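Local coordinates for methylglyoxal reductase (NADPH-dependent) (Candida albicans SC5314, PDB 6KWS), which probably reduces methylglyoxal with NADPH as hydride donor, as a member of the dihydroflavonol-4-reductase subfamily, at residues 246-249 with 250-254. The protein carries 1 engineered substitution. Numbering follows the deposited sequence.
Sequences AHII and AFENE
I248 and E252 run alongside each other, one turn apart, near the C-terminal end of helix 240-252, a helix of the NADP-binding Rossmann fold. The I248 branch that meets the glutamate is CG2. A chi1 of -72° puts CG1 beside the backbone N and turns CG2 away from it, toward E252. I248 CG2 lies 3.5 Å from E252 OE1. The E252 chain lays its carboxylate alongside that methyl. A chi1 of 72° folds the F251 ring back over the preceding turn. I248 O stands 3.6 Å above one face of this ring, nearer its edge atoms than its centre. The ring also packs on V77 and L79 of strand 75-80 and on L21 of helix 12-23, joining this helix to the central sheet and a neighbouring helix. I248 O accepts two unequal backbone bonds. E252 N approaches it nearly in line with the carbonyl, at 3.2 Å. F251 N, at 3.3 Å from I248 O, sits 59° out of the carbonyl plane, off any lone pair. H247 NE2 is hydrogen-bonded to T124 OG1 and ND1 to V243 O, and the ring lies beside L81 and I13, which bind NADPH, although no cofactor is bound to this chain in the model. N253 is the first residue to leave the helical conformation. Its side chain crosses that of I249 at an angle, with I249 CG2 4.1 Å from N253 CB. N253 OD1 bonds to D255 N, and N253 N gives a 3.0 Å hydrogen bond to I249 O.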
ATOM      1  N   ALA A 246       5.451  -1.234  -8.805  1.00 36.94           N
ATOM      2  CA  ALA A 246       4.567  -0.325  -9.527  1.00 35.74           C
ATOM      3  C   ALA A 246       4.881   1.122  -9.189  1.00 35.39           C
ATOM      4  O   ALA A 246       4.875   1.980 -10.074  1.00 40.65           O
ATOM      5  CB  ALA A 246       3.102  -0.647  -9.231  1.00 32.28           C
ATOM      6  N   HIS A 247       5.181   1.414  -7.921  1.00 32.78           N
ATOM      7  CA  HIS A 247       5.617   2.764  -7.578  1.00 38.41           C
ATOM      8  C   HIS A 247       6.773   3.216  -8.455  1.00 42.47           C
ATOM      9  O   HIS A 247       6.854   4.395  -8.821  1.00 39.35           O
ATOM     10  CB  HIS A 247       6.027   2.849  -6.113  1.00 37.57           C
ATOM     11  CG  HIS A 247       4.862   2.943  -5.184  1.00 41.01           C
ATOM     12  ND1 HIS A 247       4.040   1.867  -4.908  1.00 36.82           N
ATOM     13  CD2 HIS A 247       4.356   3.992  -4.501  1.00 37.24           C
ATOM     14  CE1 HIS A 247       3.084   2.255  -4.083  1.00 36.97           C
ATOM     15  NE2 HIS A 247       3.257   3.537  -3.815  1.00 36.71           N
ATOM     16  N   ILE A 248       7.676   2.300  -8.804  1.00 38.96           N
ATOM     17  CA  ILE A 248       8.822   2.723  -9.590  1.00 40.10           C
ATOM     18  C   ILE A 248       8.456   2.838 -11.057  1.00 45.45           C
ATOM     19  O   ILE A 248       8.818   3.818 -11.718  1.00 47.75           O
ATOM     20  CB  ILE A 248      10.006   1.783  -9.357  1.00 42.36           C
ATOM     21  CG1 ILE A 248      10.566   2.038  -7.960  1.00 39.58           C
ATOM     22  CG2 ILE A 248      11.063   1.976 -10.445  1.00 40.02           C
ATOM     23  CD1 ILE A 248      11.260   0.835  -7.352  1.00 41.16           C
ATOM     24  N   ILE A 249       7.716   1.867 -11.596  1.00 44.07           N
ATOM     25  CA  ILE A 249       7.286   2.010 -12.983  1.00 46.83           C
ATOM     26  C   ILE A 249       6.437   3.265 -13.139  1.00 47.24           C
ATOM     27  O   ILE A 249       6.414   3.875 -14.213  1.00 46.61           O
ATOM     28  CB  ILE A 249       6.533   0.748 -13.471  1.00 46.41           C
ATOM     29  CG1 ILE A 249       7.344  -0.532 -13.220  1.00 41.33           C
ATOM     30  CG2 ILE A 249       6.186   0.863 -14.948  1.00 48.66           C
ATOM     31  CD1 ILE A 249       8.626  -0.597 -13.998  1.00 49.96           C
ATOM     32  N   ALA A 250       5.798   3.714 -12.057  1.00 45.57           N
ATOM     33  CA  ALA A 250       4.844   4.811 -12.157  1.00 46.79           C
ATOM     34  C   ALA A 250       5.507   6.131 -12.529  1.00 51.74           C
ATOM     35  O   ALA A 250       4.854   6.987 -13.141  1.00 57.09           O
ATOM     36  CB  ALA A 250       4.077   4.969 -10.847  1.00 44.70           C
ATOM     37  N   PHE A 251       6.775   6.341 -12.163  1.00 46.75           N
ATOM     38  CA  PHE A 251       7.459   7.548 -12.609  1.00 47.20           C
ATOM     39  C   PHE A 251       8.483   7.308 -13.717  1.00 49.43           C
ATOM     40  O   PHE A 251       8.893   8.268 -14.372  1.00 50.25           O
ATOM     41  CB  PHE A 251       8.123   8.270 -11.425  1.00 43.56           C
ATOM     42  CG  PHE A 251       9.336   7.572 -10.871  1.00 45.69           C
ATOM     43  CD1 PHE A 251      10.577   7.679 -11.498  1.00 48.86           C
ATOM     44  CD2 PHE A 251       9.249   6.845  -9.701  1.00 43.48           C
ATOM     45  CE1 PHE A 251      11.700   7.042 -10.988  1.00 46.86           C
ATOM     46  CE2 PHE A 251      10.362   6.206  -9.187  1.00 45.77           C
ATOM     47  CZ  PHE A 251      11.594   6.311  -9.831  1.00 46.38           C
ATOM     48  N   GLU A 252       8.904   6.067 -13.951  1.00 49.76           N
ATOM     49  CA  GLU A 252       9.862   5.803 -15.019  1.00 48.83           C
ATOM     50  C   GLU A 252       9.188   5.721 -16.381  1.00 55.66           C
ATOM     51  O   GLU A 252       9.789   6.087 -17.396  1.00 62.10           O
ATOM     52  CB  GLU A 252      10.610   4.498 -14.753  1.00 52.01           C
ATOM     53  CG  GLU A 252      11.600   4.517 -13.601  1.00 50.24           C
ATOM     54  CD  GLU A 252      12.423   3.224 -13.552  1.00 60.11           C
ATOM     55  OE1 GLU A 252      11.861   2.138 -13.861  1.00 58.12           O
ATOM     56  OE2 GLU A 252      13.632   3.293 -13.215  1.00 63.53           O
ATOM     57  N   ASN A 253       7.964   5.215 -16.421  1.00 59.08           N
ATOM     58  CA  ASN A 253       7.162   5.201 -17.632  1.00 58.99           C
ATOM     59  C   ASN A 253       6.401   6.517 -17.751  1.00 62.04           C
ATOM     60  O   ASN A 253       5.719   6.945 -16.813  1.00 61.10           O
ATOM     61  CB  ASN A 253       6.204   4.012 -17.605  1.00 53.37           C
ATOM     62  CG  ASN A 253       5.291   3.971 -18.793  1.00 58.38           C
ATOM     63  OD1 ASN A 253       5.358   4.826 -19.679  1.00 63.84           O
ATOM     64  ND2 ASN A 253       4.430   2.958 -18.833  1.00 56.53           N
ATOM     65  N   GLU A 254       6.516   7.152 -18.916  1.00 67.60           N
ATOM     66  CA  GLU A 254       5.873   8.446 -19.109  1.00 65.89           C
ATOM     67  C   GLU A 254       4.355   8.307 -19.204  1.00 64.19           C
ATOM     68  O   GLU A 254       3.622   9.192 -18.757  1.00 61.95           O
ATOM     69  CB  GLU A 254       6.437   9.145 -20.352  1.00 68.97           C
ATOM     70  CG  GLU A 254       7.983   9.154 -20.478  1.00 76.01           C
ATOM     71  CD  GLU A 254       8.591   7.792 -20.930  1.00 86.77           C
ATOM     72  OE1 GLU A 254       9.532   7.297 -20.261  1.00 84.36           O
ATOM     73  OE2 GLU A 254       8.123   7.206 -21.941  1.00 79.38           O
TER